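Local coordinates for DNA replication licensing factor MCM related protein (Thermoplasma acidophilum, PDB 4ME3), which is the N-terminal piece, with a zinc-binding subdomain, of an archaeal MCM protein that probably binds single-stranded DNA and unwinds it as an ATP-driven replicative helicase, at residues D15-K18 against D19-D23; D23-L27 against Y28-D32; V49-R52 against D53-D56. All coordinates share one frame; numbering follows the deposited sequence.

All three contacts are local and lie in the helical part of the MCM N-terminal domain, away from the zinc site. Interactions 1 and 2 follow each other on helix 14-27 and share D23: the first is a surface contact of charged side chains and one water on the body of the helix, the second its partly buried, aromatic C-terminal end. Interaction 3, also partly buried, is the start of another helix, where strand 46-50 runs into helix 51-57. Interactions 2 and 3 meet directly: F24 packs on V49 and L54, while the Y28 hydroxyl bonds to D56 and the Y30 hydroxyl to S50 N, with a weaker bond to D53. Interaction 1 touches interaction 3 through W21 and L54.

Interaction 1. Residues D15-K18 against D19-D23; sequences DRIK and DLWRD
K18 and R22, one helical turn apart, lie across each other, the guanidinium of R22 coming up beside the start of the lysine chain with NH1 3.6 Å from K18 CB. Farther out, R22 NH2 comes 3.7 Å from K18 CE, and the ammonium NZ is 4.2 Å from the same nitrogen. These like charges are tolerated, probably because each has polar partners: R22 NH1 makes a salt bridge of 2.7 Å to D19 OD1, R22 NE another to D83, and K18 NZ a hydrogen bond to the neutral amide oxygen of Q82. Water 1 accepts from R22 NH1 and donates to D15 O, the carbonyl that also takes D19 N in a 2.9 Å bond. The latter is one of four successive i to i+4 bonds of a regular alpha-helix, the first helix of the MCM N-terminal domain, which lies against helix 69-84. A leucine in place of R22 would probably leave D19 and D83 without their cationic mate and water 1 without the nitrogen it accepts from. L20 sends CD1 over one face of the R16 guanidinium, 4.2 Å above its plane; R16 reaches it by a chain bent at chi2 (144°). On the inward side I17 and W21 lie side by side, CG2 of the isoleucine 3.9 Å from CD1 of the indole, whose NE1 donates to Y72 O.

Interaction 2. Residues D23-L27 against Y28-D32; sequences DFFRL and YGYSD
F25 O accepts Y30 N at 2.8 Å, a bond aligned nearly with the carbonyl axis. The preceding N-H, of G29, donates to R26 O at 3.2 Å, approaching from above the carbonyl plane. Together they make a Schellman motif that ends helix 14-27, with G29 as its C-prime residue; its positive phi, 81°, favours glycine. R26 O also receives a hydrogen from water 2, whose hydrogen bond to S31 OG ties the helix end to the next helix; S31 OG also bonds to the Y84 hydroxyl. The aromatic cluster of F24, Y28 and Y30 packs beside this turn. With CG anti to the backbone N (chi1 171°), the F24 ring reaches out so that both tyrosines lie on the same side of it, Y28 toward CD1 and CE1, Y30 toward CE2 and CZ. Its CD1 lies 3.7 Å from Y28 CD1, the rings near parallel but slid apart, with planes at 27°. At the far end F24 CZ comes 3.5 Å from Y30 CE2, and that pair meets obliquely. The tyrosine hydroxyls bond to D56 and S50 N, so the cluster pairs an apolar interior with polar ends, holding the helix terminus to segment 49-56.

Interaction 3. Residues V49-R52 against D53-D56; sequences VSFR and DLED
The chain turns from strand into helix at S50, whose carbonyl oxygen accepts L54 N at 3.1 Å, in the carbonyl plane, and D53 N more weakly; E55 N to F51 O and D56 N to R52 O continue the alpha-helical pattern. S50 is the N-cap: a chi1 of 177° swings OG away from its own N, beside its carbonyl carbon, where the hydroxyl oxygen takes a weak, bent bond of 3.2 Å from R52 N, at an N-H...O angle of 131°, and is also hydrogen-bonded to D102. D53 turns its carboxylate back over the cap, OD2 lying 3.8 Å from S50 CB. Beyond it, F51 and E55, one turn apart, cross obliquely. CE2 of the phenylalanine comes 3.6 Å from E55 CD and touches CG nearly as closely, the ring and carboxylate planes being 47° apart. Across the ring from CE2, F51 CD1 lies 4.2 Å from L54 CD1. L54 also meets V49 at about a right angle, its CG 3.9 Å from V49 CG1, so that one leucine bridges strand and helix. L54 packs on W21 and F24 of helix 14-27, and V49 on F24; F51 rests on A62 and L66 of helix 59-67, and V49 pairs through backbone hydrogen bonds with R99 and K101 of the parallel strand 97-101.

Interaction 1. Residues D15-K18 against D19-D23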
loop_
_atom_site.group_PDB
_atom_site.type_symbol
_atom_site.label_atom_id
_atom_site.label_comp_id
_atom_site.label_asym_id
_atom_site.label_seq_id
_atom_site.Cartn_x
_atom_site.Cartn_y
_atom_site.Cartn_z
ATOM N N ASP A 15 -9.526 6.244 -15.662
ATOM C CA ASP A 15 -10.968 6.042 -15.721
ATOM C C ASP A 15 -11.290 4.652 -16.253
ATOM O O ASP A 15 -12.203 3.988 -15.760
ATOM C CB ASP A 15 -11.626 7.105 -16.601
ATOM C CG ASP A 15 -11.515 8.498 -16.013
ATOM O OD1 ASP A 15 -11.506 8.619 -14.769
ATOM O OD2 ASP A 15 -11.439 9.471 -16.793
ATOM N N ARG A 16 -10.540 4.210 -17.257
ATOM C CA ARG A 16 -10.763 2.889 -17.833
ATOM C C ARG A 16 -10.428 1.790 -16.833
ATOM O O ARG A 16 -11.118 0.770 -16.767
ATOM C CB ARG A 16 -9.936 2.694 -19.106
ATOM C CG ARG A 16 -9.841 1.235 -19.534
ATOM C CD ARG A 16 -9.845 1.068 -21.044
ATOM N NE ARG A 16 -9.751 -0.341 -21.427
ATOM C CZ ARG A 16 -10.787 -1.173 -21.514
ATOM N NH1 ARG A 16 -12.018 -0.753 -21.247
ATOM N NH2 ARG A 16 -10.590 -2.435 -21.870
ATOM N N ILE A 17 -9.363 1.994 -16.064
ATOM C CA ILE A 17 -8.962 1.013 -15.063
ATOM C C ILE A 17 -10.042 0.917 -13.990
ATOM O O ILE A 17 -10.423 -0.178 -13.578
ATOM C CB ILE A 17 -7.597 1.364 -14.440
ATOM C CG1 ILE A 17 -6.493 1.218 -15.489
ATOM C CG2 ILE A 17 -7.295 0.460 -13.253
ATOM C CD1 ILE A 17 -5.129 1.705 -15.024
ATOM N N LYS A 18 -10.551 2.065 -13.555
ATOM C CA LYS A 18 -11.608 2.090 -12.553
ATOM C C LYS A 18 -12.880 1.427 -13.082
ATOM O O LYS A 18 -13.554 0.703 -12.351
ATOM C CB LYS A 18 -11.890 3.525 -12.102
ATOM C CG LYS A 18 -10.753 4.136 -11.295
ATOM C CD LYS A 18 -10.966 5.618 -11.034
ATOM C CE LYS A 18 -12.021 5.857 -9.971
ATOM N NZ LYS A 18 -12.158 7.306 -9.653
ATOM N N ASP A 19 -13.202 1.662 -14.351
ATOM C CA ASP A 19 -14.374 1.032 -14.956
ATOM C C ASP A 19 -14.236 -0.486 -14.946
ATOM O O ASP A 19 -15.202 -1.198 -14.696
ATOM C CB ASP A 19 -14.591 1.532 -16.386
ATOM C CG ASP A 19 -15.238 2.902 -16.433
ATOM O OD1 ASP A 19 -15.885 3.296 -15.439
ATOM O OD2 ASP A 19 -15.110 3.585 -17.472
ATOM N N LEU A 20 -13.030 -0.978 -15.214
ATOM C CA LEU A 20 -12.771 -2.413 -15.195
ATOM C C LEU A 20 -12.973 -2.999 -13.790
ATOM O O LEU A 20 -13.564 -4.069 -13.634
ATOM C CB LEU A 20 -11.361 -2.704 -15.714
ATOM C CG LEU A 20 -11.192 -2.531 -17.227
ATOM C CD1 LEU A 20 -9.725 -2.431 -17.609
ATOM C CD2 LEU A 20 -11.852 -3.678 -17.969
ATOM N N TRP A 21 -12.486 -2.299 -12.769
ATOM C CA TRP A 21 -12.704 -2.735 -11.390
ATOM C C TRP A 21 -14.189 -2.753 -11.052
ATOM O O TRP A 21 -14.678 -3.686 -10.417
ATOM C CB TRP A 21 -11.986 -1.817 -10.400
ATOM C CG TRP A 21 -10.538 -2.138 -10.195
ATOM C CD1 TRP A 21 -9.471 -1.355 -10.528
ATOM C CD2 TRP A 21 -9.995 -3.327 -9.608
ATOM N NE1 TRP A 21 -8.299 -1.983 -10.185
ATOM C CE2 TRP A 21 -8.592 -3.194 -9.616
ATOM C CE3 TRP A 21 -10.557 -4.488 -9.075
ATOM C CZ2 TRP A 21 -7.745 -4.176 -9.108
ATOM C CZ3 TRP A 21 -9.716 -5.464 -8.574
ATOM C CH2 TRP A 21 -8.325 -5.302 -8.593
ATOM N N ARG A 22 -14.904 -1.709 -11.460
ATOM C CA ARG A 22 -16.327 -1.600 -11.150
ATOM C C ARG A 22 -17.103 -2.824 -11.630
ATOM O O ARG A 22 -17.882 -3.409 -10.878
ATOM C CB ARG A 22 -16.923 -0.335 -11.772
ATOM C CG ARG A 22 -16.522 0.945 -11.064
ATOM C CD ARG A 22 -17.384 2.121 -11.495
ATOM N NE ARG A 22 -16.858 3.384 -10.991
ATOM C CZ ARG A 22 -15.949 4.124 -11.618
ATOM N NH1 ARG A 22 -15.459 3.741 -12.790
ATOM N NH2 ARG A 22 -15.530 5.258 -11.076
ATOM N N ASP A 23 -16.891 -3.205 -12.882
ATOM C CA ASP A 23 -17.576 -4.363 -13.439
ATOM C C ASP A 23 -17.131 -5.642 -12.742
ATOM O O ASP A 23 -17.936 -6.541 -12.501
ATOM C CB ASP A 23 -17.306 -4.473 -14.937
ATOM C CG ASP A 23 -18.190 -3.570 -15.762
ATOM O OD1 ASP A 23 -19.197 -3.066 -15.226
ATOM O OD2 ASP A 23 -17.869 -3.377 -16.954
HETATM O O HOH W 1 -14.342 5.520 -14.463
#

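Interaction 2. Residues D23-L27 against Y28-D32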
loop_
_atom_site.group_PDB
_atom_site.type_symbol
_atom_site.label_atom_id
_atom_site.label_comp_id
_atom_site.label_asym_id
_atom_site.label_seq_id
_atom_site.Cartn_x
_atom_site.Cartn_y
_atom_site.Cartn_z
ATOM N N ASP A 23 -16.891 -3.205 -12.882
ATOM C CA ASP A 23 -17.576 -4.363 -13.439
ATOM C C ASP A 23 -17.131 -5.642 -12.742
ATOM O O ASP A 23 -17.936 -6.541 -12.501
ATOM C CB ASP A 23 -17.306 -4.473 -14.937
ATOM C CG ASP A 23 -18.190 -3.570 -15.762
ATOM O OD1 ASP A 23 -19.197 -3.066 -15.226
ATOM O OD2 ASP A 23 -17.869 -3.377 -16.954
ATOM N N PHE A 24 -15.844 -5.724 -12.415
ATOM C CA PHE A 24 -15.308 -6.920 -11.777
ATOM C C PHE A 24 -15.962 -7.189 -10.422
ATOM O O PHE A 24 -16.407 -8.306 -10.146
ATOM C CB PHE A 24 -13.792 -6.815 -11.594
ATOM C CG PHE A 24 -13.226 -7.913 -10.751
ATOM C CD1 PHE A 24 -13.049 -9.183 -11.278
ATOM C CD2 PHE A 24 -12.901 -7.690 -9.426
ATOM C CE1 PHE A 24 -12.545 -10.204 -10.499
ATOM C CE2 PHE A 24 -12.401 -8.708 -8.642
ATOM C CZ PHE A 24 -12.220 -9.966 -9.179
ATOM N N PHE A 25 -16.009 -6.166 -9.575
ATOM C CA PHE A 25 -16.538 -6.328 -8.228
ATOM C C PHE A 25 -17.964 -6.861 -8.291
ATOM O O PHE A 25 -18.344 -7.739 -7.516
ATOM C CB PHE A 25 -16.518 -5.000 -7.468
ATOM C CG PHE A 25 -15.142 -4.540 -7.065
ATOM C CD1 PHE A 25 -14.203 -5.434 -6.569
ATOM C CD2 PHE A 25 -14.795 -3.204 -7.168
ATOM C CE1 PHE A 25 -12.946 -5.002 -6.197
ATOM C CE2 PHE A 25 -13.537 -2.768 -6.799
ATOM C CZ PHE A 25 -12.614 -3.669 -6.308
ATOM N N ARG A 26 -18.749 -6.329 -9.223
ATOM C CA ARG A 26 -20.139 -6.746 -9.375
ATOM C C ARG A 26 -20.245 -8.153 -9.953
ATOM O O ARG A 26 -20.898 -9.026 -9.374
ATOM C CB ARG A 26 -20.895 -5.767 -10.276
ATOM C CG ARG A 26 -22.389 -6.039 -10.336
ATOM C CD ARG A 26 -23.098 -5.170 -11.365
ATOM N NE ARG A 26 -22.185 -4.315 -12.122
ATOM C CZ ARG A 26 -21.805 -3.097 -11.750
ATOM N NH1 ARG A 26 -22.242 -2.565 -10.613
ATOM N NH2 ARG A 26 -20.975 -2.402 -12.516
ATOM N N LEU A 27 -19.604 -8.365 -11.097
ATOM C CA LEU A 27 -19.686 -9.635 -11.814
ATOM C C LEU A 27 -19.309 -10.827 -10.950
ATOM O O LEU A 27 -19.960 -11.867 -11.011
ATOM C CB LEU A 27 -18.770 -9.618 -13.038
ATOM C CG LEU A 27 -19.353 -9.166 -14.370
ATOM C CD1 LEU A 27 -18.245 -9.161 -15.409
ATOM C CD2 LEU A 27 -20.500 -10.074 -14.806
ATOM N N TYR A 28 -18.253 -10.684 -10.151
ATOM C CA TYR A 28 -17.731 -11.814 -9.388
ATOM C C TYR A 28 -18.201 -11.862 -7.935
ATOM O O TYR A 28 -17.693 -12.651 -7.138
ATOM C CB TYR A 28 -16.204 -11.867 -9.502
ATOM C CG TYR A 28 -15.798 -12.452 -10.830
ATOM C CD1 TYR A 28 -15.752 -11.663 -11.971
ATOM C CD2 TYR A 28 -15.527 -13.805 -10.958
ATOM C CE1 TYR A 28 -15.415 -12.198 -13.189
ATOM C CE2 TYR A 28 -15.189 -14.349 -12.178
ATOM C CZ TYR A 28 -15.135 -13.542 -13.289
ATOM O OH TYR A 28 -14.802 -14.078 -14.507
ATOM N N GLY A 29 -19.189 -11.030 -7.609
ATOM C CA GLY A 29 -19.920 -11.158 -6.361
ATOM C C GLY A 29 -19.235 -10.572 -5.145
ATOM O O GLY A 29 -19.490 -11.003 -4.020
ATOM N N TYR A 30 -18.373 -9.584 -5.358
ATOM C CA TYR A 30 -17.650 -8.963 -4.252
ATOM C C TYR A 30 -18.488 -7.897 -3.547
ATOM O O TYR A 30 -18.191 -7.513 -2.419
ATOM C CB TYR A 30 -16.327 -8.371 -4.744
ATOM C CG TYR A 30 -15.258 -9.418 -4.975
ATOM C CD1 TYR A 30 -14.455 -9.858 -3.930
ATOM C CD2 TYR A 30 -15.065 -9.981 -6.229
ATOM C CE1 TYR A 30 -13.487 -10.823 -4.130
ATOM C CE2 TYR A 30 -14.095 -10.947 -6.439
ATOM C CZ TYR A 30 -13.310 -11.363 -5.389
ATOM O OH TYR A 30 -12.352 -12.328 -5.600
ATOM N N SER A 31 -19.546 -7.432 -4.204
ATOM C CA SER A 31 -20.372 -6.359 -3.656
ATOM C C SER A 31 -20.906 -6.683 -2.265
ATOM O O SER A 31 -20.928 -5.815 -1.391
ATOM C CB SER A 31 -21.533 -6.048 -4.601
ATOM O OG SER A 31 -21.056 -5.619 -5.864
ATOM N N ASP A 32 -21.339 -7.924 -2.055
ATOM C CA ASP A 32 -21.882 -8.325 -0.763
ATOM C C ASP A 32 -20.828 -8.240 0.335
ATOM O O ASP A 32 -21.109 -7.760 1.434
ATOM C CB ASP A 32 -22.464 -9.740 -0.821
ATOM C CG ASP A 32 -23.904 -9.760 -1.305
ATOM O OD1 ASP A 32 -24.506 -8.674 -1.446
ATOM O OD2 ASP A 32 -24.440 -10.865 -1.530
HETATM O O HOH W 2 -21.596 -8.332 -6.586
#

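Interaction 3. Residues V49-R52 against D53-D56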
loop_
_atom_site.group_PDB
_atom_site.type_symbol
_atom_site.label_atom_id
_atom_site.label_comp_id
_atom_site.label_asym_id
_atom_site.label_seq_id
_atom_site.Cartn_x
_atom_site.Cartn_y
_atom_site.Cartn_z
ATOM N N VAL A 49 -9.018 -9.846 -2.926
ATOM C CA VAL A 49 -9.579 -10.261 -4.207
ATOM C C VAL A 49 -8.758 -11.409 -4.774
ATOM O O VAL A 49 -7.529 -11.370 -4.761
ATOM C CB VAL A 49 -9.604 -9.098 -5.217
ATOM C CG1 VAL A 49 -9.917 -9.604 -6.611
ATOM C CG2 VAL A 49 -10.617 -8.044 -4.783
ATOM N N SER A 50 -9.440 -12.432 -5.272
ATOM C CA SER A 50 -8.762 -13.619 -5.777
ATOM C C SER A 50 -8.192 -13.373 -7.166
ATOM O O SER A 50 -8.900 -12.930 -8.067
ATOM C CB SER A 50 -9.728 -14.801 -5.822
ATOM O OG SER A 50 -9.095 -15.942 -6.368
ATOM N N PHE A 51 -6.911 -13.663 -7.352
ATOM C CA PHE A 51 -6.319 -13.497 -8.667
ATOM C C PHE A 51 -6.957 -14.464 -9.661
ATOM O O PHE A 51 -6.991 -14.193 -10.860
ATOM C CB PHE A 51 -4.806 -13.696 -8.630
ATOM C CG PHE A 51 -4.130 -13.291 -9.898
ATOM C CD1 PHE A 51 -3.926 -11.950 -10.187
ATOM C CD2 PHE A 51 -3.727 -14.240 -10.820
ATOM C CE1 PHE A 51 -3.315 -11.566 -11.360
ATOM C CE2 PHE A 51 -3.118 -13.860 -12.001
ATOM C CZ PHE A 51 -2.910 -12.522 -12.268
ATOM N N ARG A 52 -7.469 -15.582 -9.155
ATOM C CA ARG A 52 -8.165 -16.557 -9.991
ATOM C C ARG A 52 -9.394 -15.922 -10.632
ATOM O O ARG A 52 -9.701 -16.174 -11.799
ATOM C CB ARG A 52 -8.608 -17.765 -9.163
ATOM C CG ARG A 52 -7.496 -18.485 -8.414
ATOM C CD ARG A 52 -8.081 -19.344 -7.300
ATOM N NE ARG A 52 -7.055 -20.029 -6.518
ATOM C CZ ARG A 52 -7.257 -20.558 -5.313
ATOM N NH1 ARG A 52 -8.447 -20.478 -4.733
ATOM N NH2 ARG A 52 -6.262 -21.163 -4.680
ATOM N N ASP A 53 -10.109 -15.114 -9.854
ATOM C CA ASP A 53 -11.266 -14.385 -10.367
ATOM C C ASP A 53 -10.836 -13.333 -11.385
ATOM O O ASP A 53 -11.454 -13.190 -12.437
ATOM C CB ASP A 53 -12.043 -13.725 -9.225
ATOM C CG ASP A 53 -12.774 -14.730 -8.351
ATOM O OD1 ASP A 53 -12.939 -15.890 -8.785
ATOM O OD2 ASP A 53 -13.189 -14.355 -7.235
ATOM N N LEU A 54 -9.775 -12.592 -11.072
ATOM C CA LEU A 54 -9.283 -11.561 -11.981
ATOM C C LEU A 54 -8.884 -12.144 -13.335
ATOM O O LEU A 54 -9.219 -11.591 -14.381
ATOM C CB LEU A 54 -8.099 -10.817 -11.356
ATOM C CG LEU A 54 -8.453 -9.875 -10.202
ATOM C CD1 LEU A 54 -7.205 -9.489 -9.412
ATOM C CD2 LEU A 54 -9.166 -8.625 -10.710
ATOM N N GLU A 55 -8.157 -13.258 -13.314
ATOM C CA GLU A 55 -7.753 -13.925 -14.553
ATOM C C GLU A 55 -8.964 -14.361 -15.375
ATOM O O GLU A 55 -8.987 -14.208 -16.599
ATOM C CB GLU A 55 -6.880 -15.144 -14.247
ATOM C CG GLU A 55 -5.422 -14.971 -14.640
ATOM C CD GLU A 55 -4.577 -16.181 -14.291
ATOM O OE1 GLU A 55 -5.035 -17.019 -13.485
ATOM O OE2 GLU A 55 -3.454 -16.293 -14.825
ATOM N N ASP A 56 -9.965 -14.907 -14.694
ATOM C CA ASP A 56 -11.185 -15.372 -15.347
ATOM C C ASP A 56 -11.948 -14.207 -15.972
ATOM O O ASP A 56 -12.604 -14.354 -17.006
ATOM C CB ASP A 56 -12.076 -16.085 -14.331
ATOM C CG ASP A 56 -13.158 -16.909 -14.986
ATOM O OD1 ASP A 56 -12.818 -17.950 -15.591
ATOM O OD2 ASP A 56 -14.343 -16.526 -14.890
#